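Long-range contact in coclaurine N-methyltransferase (Coptis japonica, PDB 6GKV), which transfers a methyl group from S-adenosyl-L-methionine to the nitrogen of coclaurine and related tetrahydroisoquinolines in alkaloid biosynthesis: residues 289-294 against 324-329. Numbering follows the deposited sequence.
Sequences EEWLKR and RGFCLS. With F2W (6,7-dimethoxy-2-methyl-1,2,3,4-tetrahydroisoquinolin-2-ium), chain D.
Leu292 and Cys327 are the residues whose CA atoms lie nearest across the two helical segments, 5.8 Å apart, and Leu292 CB meets Cys327 CB. No hydrogen bond links 289-294 to 324-329; apolar side chains make the interface. The Cys327 side chain leaves its backbone toward 289-294, and with SG anti to the carbonyl carbon (chi1 -60°) the sulfur lies 3.7 Å from Trp291 CB, at the edge of the indole and near its plane. With CG anti to the backbone N (chi1 173°), Leu292 brings CD2 to within 3.5 Å of Leu328 CD2 and CD1 to Arg324 CG, the side chains of Leu292 and Arg324 crossing at about a right angle. The polar end of Arg324 is engaged elsewhere, with a hydrogen bond from NH1 to Asn321. Tyr21 of helix 21-39 packs on Leu292 and Arg324, and Ile24 of the same helix on Leu328.

Helices 281-297 and 313-335 run nearly antiparallel here, their segment axes 8.7 Å apart at an angle of 152°, and belong to the helical part that packs beside the Rossmann-like methyltransferase core and lines the substrate pocket.

The aromatic contacts lead into that pocket. Trp291 CZ3 approaches the edge of the Phe326 ring, 4.0 Å from CE2, while the Trp291 side chain also lies close to Gly92, which binds S-adenosyl-L-homocysteine. One face of Phe326 receives the bound N-methylheliamine: methoxy carbon CAM sits over the rim, 4.0 Å from Phe326 CE2, and aromatic carbon CAA lies 3.9 Å from Phe326 CZ. A serine in place of Phe326 would probably leave this methoxy group and Trp291 CZ3 without their shared apolar partner and open a gap between ligand and indole. The backbone also takes part, as Phe326 O lies 3.3 Å from CAM of the ligand.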
ATOM      1  N   GLU A 289      25.283  10.567  -9.307  1.00 40.84           N
ATOM      2  CA  GLU A 289      25.932  11.296 -10.405  1.00 46.07           C
ATOM      3  C   GLU A 289      26.970  12.272  -9.870  1.00 45.21           C
ATOM      4  O   GLU A 289      27.986  12.525 -10.502  1.00 56.83           O
ATOM      5  CB  GLU A 289      24.882  12.051 -11.245  1.00 40.76           C
ATOM      6  CG  GLU A 289      25.436  12.917 -12.366  1.00 45.51           C
ATOM      7  CD  GLU A 289      24.340  13.685 -13.139  1.00 55.74           C
ATOM      8  OE1 GLU A 289      23.218  13.836 -12.606  1.00 54.17           O
ATOM      9  OE2 GLU A 289      24.613  14.146 -14.277  1.00 63.56           O
ATOM     10  N   GLU A 290      26.704  12.838  -8.701  1.00 47.86           N
ATOM     11  CA  GLU A 290      27.627  13.814  -8.146  1.00 56.25           C
ATOM     12  C   GLU A 290      28.831  13.087  -7.559  1.00 49.89           C
ATOM     13  O   GLU A 290      29.949  13.602  -7.579  1.00 46.69           O
ATOM     14  CB  GLU A 290      26.924  14.699  -7.103  1.00 52.95           C
ATOM     15  CG  GLU A 290      25.870  15.654  -7.709  1.00 51.76           C
ATOM     16  CD  GLU A 290      26.476  16.740  -8.599  1.00 53.26           C
ATOM     17  OE1 GLU A 290      27.460  17.381  -8.171  1.00 52.09           O
ATOM     18  OE2 GLU A 290      25.963  16.964  -9.726  1.00 57.04           O
ATOM     19  N   TRP A 291      28.575  11.886  -7.050  1.00 42.37           N
ATOM     20  CA  TRP A 291      29.605  11.005  -6.542  1.00 53.02           C
ATOM     21  C   TRP A 291      30.564  10.600  -7.666  1.00 60.65           C
ATOM     22  O   TRP A 291      31.793  10.635  -7.509  1.00 58.85           O
ATOM     23  CB  TRP A 291      28.968   9.757  -5.923  1.00 51.51           C
ATOM     24  CG  TRP A 291      28.306   9.967  -4.593  1.00 49.51           C
ATOM     25  CD1 TRP A 291      28.478  11.022  -3.747  1.00 47.01           C
ATOM     26  CD2 TRP A 291      27.363   9.088  -3.957  1.00 46.13           C
ATOM     27  NE1 TRP A 291      27.703  10.854  -2.619  1.00 42.48           N
ATOM     28  CE2 TRP A 291      27.007   9.676  -2.725  1.00 38.07           C
ATOM     29  CE3 TRP A 291      26.781   7.860  -4.312  1.00 42.41           C
ATOM     30  CZ2 TRP A 291      26.105   9.080  -1.841  1.00 32.77           C
ATOM     31  CZ3 TRP A 291      25.877   7.265  -3.427  1.00 30.12           C
ATOM     32  CH2 TRP A 291      25.558   7.874  -2.206  1.00 31.84           C
ATOM     33  N   LEU A 292      29.984  10.206  -8.797  1.00 58.13           N
ATOM     34  CA  LEU A 292      30.760   9.787  -9.957  1.00 51.85           C
ATOM     35  C   LEU A 292      31.654  10.916 -10.484  1.00 46.09           C
ATOM     36  O   LEU A 292      32.826  10.689 -10.767  1.00 46.67           O
ATOM     37  CB  LEU A 292      29.825   9.291 -11.050  1.00 49.91           C
ATOM     38  CG  LEU A 292      30.448   8.957 -12.400  1.00 56.60           C
ATOM     39  CD1 LEU A 292      31.429   7.796 -12.260  1.00 57.45           C
ATOM     40  CD2 LEU A 292      29.362   8.656 -13.447  1.00 51.77           C
ATOM     41  N   LYS A 293      31.110  12.129 -10.602  1.00 52.86           N
ATOM     42  CA  LYS A 293      31.922  13.297 -10.986  1.00 57.90           C
ATOM     43  C   LYS A 293      33.111  13.459 -10.054  1.00 54.98           C
ATOM     44  O   LYS A 293      34.190  13.851 -10.478  1.00 58.64           O
ATOM     45  CB  LYS A 293      31.110  14.596 -10.958  1.00 56.73           C
ATOM     46  CG  LYS A 293      30.198  14.864 -12.155  1.00 62.78           C
ATOM     47  CD  LYS A 293      29.332  16.111 -11.883  1.00 59.44           C
ATOM     48  CE  LYS A 293      28.165  16.227 -12.850  1.00 65.94           C
ATOM     49  NZ  LYS A 293      27.139  17.240 -12.411  1.00 70.93           N
ATOM     50  N   ARG A 294      32.897  13.174  -8.774  1.00 51.45           N
ATOM     51  CA  ARG A 294      33.943  13.369  -7.784  1.00 58.23           C
ATOM     52  C   ARG A 294      35.036  12.327  -7.890  1.00 52.27           C
ATOM     53  O   ARG A 294      36.187  12.622  -7.615  1.00 61.33           O
ATOM     54  CB  ARG A 294      33.353  13.374  -6.379  1.00 60.26           C
ATOM     55  CG  ARG A 294      32.656  14.672  -6.079  1.00 64.57           C
ATOM     56  CD  ARG A 294      31.881  14.652  -4.774  1.00 63.89           C
ATOM     57  NE  ARG A 294      31.366  15.987  -4.515  1.00 67.63           N
ATOM     58  CZ  ARG A 294      31.821  16.787  -3.562  1.00 72.79           C
ATOM     59  NH1 ARG A 294      32.782  16.376  -2.742  1.00 68.69           N
ATOM     60  NH2 ARG A 294      31.293  17.993  -3.419  1.00 81.55           N
ATOM     61  N   ARG A 324      32.752   3.155  -9.870  1.00 49.96           N
ATOM     62  CA  ARG A 324      32.088   3.738 -11.040  1.00 44.93           C
ATOM     63  C   ARG A 324      30.786   3.024 -11.338  1.00 41.36           C
ATOM     64  O   ARG A 324      29.754   3.659 -11.433  1.00 52.91           O
ATOM     65  CB  ARG A 324      32.995   3.686 -12.263  1.00 48.59           C
ATOM     66  CG  ARG A 324      34.087   4.733 -12.251  1.00 45.13           C
ATOM     67  CD  ARG A 324      35.155   4.415 -13.290  1.00 41.22           C
ATOM     68  NE  ARG A 324      36.114   5.501 -13.389  1.00 44.07           N
ATOM     69  CZ  ARG A 324      37.283   5.415 -14.010  1.00 52.03           C
ATOM     70  NH1 ARG A 324      37.650   4.275 -14.582  1.00 52.65           N
ATOM     71  NH2 ARG A 324      38.089   6.467 -14.041  1.00 46.76           N
ATOM     72  N   GLY A 325      30.824   1.700 -11.457  1.00 39.76           N
ATOM     73  CA  GLY A 325      29.610   0.906 -11.634  1.00 37.07           C
ATOM     74  C   GLY A 325      28.608   1.017 -10.489  1.00 43.93           C
ATOM     75  O   GLY A 325      27.419   0.784 -10.670  1.00 43.28           O
ATOM     76  N   PHE A 326      29.085   1.345  -9.295  1.00 47.54           N
ATOM     77  CA  PHE A 326      28.199   1.601  -8.167  1.00 45.39           C
ATOM     78  C   PHE A 326      27.296   2.768  -8.508  1.00 40.05           C
ATOM     79  O   PHE A 326      26.077   2.681  -8.486  1.00 50.43           O
ATOM     80  CB  PHE A 326      29.028   1.924  -6.926  1.00 45.14           C
ATOM     81  CG  PHE A 326      28.231   2.092  -5.677  1.00 46.90           C
ATOM     82  CD1 PHE A 326      27.972   0.997  -4.855  1.00 52.20           C
ATOM     83  CD2 PHE A 326      27.771   3.341  -5.294  1.00 43.59           C
ATOM     84  CE1 PHE A 326      27.253   1.145  -3.678  1.00 44.49           C
ATOM     85  CE2 PHE A 326      27.046   3.493  -4.130  1.00 46.15           C
ATOM     86  CZ  PHE A 326      26.790   2.392  -3.321  1.00 44.26           C
ATOM     87  N   CYS A 327      27.953   3.874  -8.817  1.00 40.10           N
ATOM     88  CA  CYS A 327      27.333   5.140  -9.113  1.00 40.34           C
ATOM     89  C   CYS A 327      26.561   5.139 -10.448  1.00 41.95           C
ATOM     90  O   CYS A 327      25.524   5.789 -10.571  1.00 50.49           O
ATOM     91  CB  CYS A 327      28.409   6.224  -9.106  1.00 35.14           C
ATOM     92  SG  CYS A 327      29.260   6.397  -7.552  1.00 63.53           S
ATOM     93  N   LEU A 328      27.050   4.401 -11.432  1.00 38.44           N
ATOM     94  CA  LEU A 328      26.372   4.307 -12.716  1.00 35.27           C
ATOM     95  C   LEU A 328      25.086   3.518 -12.551  1.00 43.87           C
ATOM     96  O   LEU A 328      24.036   3.908 -13.109  1.00 40.99           O
ATOM     97  CB  LEU A 328      27.262   3.639 -13.769  1.00 33.69           C
ATOM     98  CG  LEU A 328      28.526   4.337 -14.297  1.00 42.09           C
ATOM     99  CD1 LEU A 328      29.136   3.441 -15.322  1.00 40.05           C
ATOM    100  CD2 LEU A 328      28.221   5.689 -14.936  1.00 48.97           C
ATOM    101  N   SER A 329      25.177   2.395 -11.825  1.00 31.08           N
ATOM    102  CA  SER A 329      23.985   1.639 -11.451  1.00 41.54           C
ATOM    103  C   SER A 329      22.968   2.554 -10.758  1.00 42.64           C
ATOM    104  O   SER A 329      21.799   2.578 -11.124  1.00 44.01           O
ATOM    105  CB  SER A 329      24.333   0.476 -10.533  1.00 42.67           C
ATOM    106  OG  SER A 329      25.026  -0.519 -11.248  1.00 49.82           O
TER
HETATM  107  CAM F2W D 502      23.721   2.736  -6.128  1.00 42.62           C
HETATM  108  OAK F2W D 502      22.560   1.880  -6.031  1.00 40.22           O
HETATM  109  CAB F2W D 502      22.199   1.716  -4.717  1.00 40.37           C
HETATM  110  CAA F2W D 502      22.857   2.347  -3.655  1.00 46.93           C
HETATM  111  CAF F2W D 502      22.412   2.096  -2.359  1.00 47.90           C
HETATM  112  CAJ F2W D 502      22.974   2.703  -1.250  1.00 54.78           C
HETATM  113  CAI F2W D 502      22.795   1.995   0.132  1.00 59.35           C
HETATM  114  NAH F2W D 502      21.337   1.900   0.306  1.00 65.15           N
HETATM  115  CAO F2W D 502      21.228   0.996   1.468  1.00 72.54           C
HETATM  116  CAG F2W D 502      21.013   1.047  -0.840  1.00 50.62           C
HETATM  117  CAE F2W D 502      21.308   1.317  -2.139  1.00 40.96           C
HETATM  118  CAD F2W D 502      20.673   0.664  -3.193  1.00 34.43           C
HETATM  119  CAC F2W D 502      21.101   0.902  -4.487  1.00 27.17           C
HETATM  120  OAL F2W D 502      20.554   0.324  -5.602  1.00 42.38           O
HETATM  121  CAN F2W D 502      19.408  -0.535  -5.449  1.00 31.92           C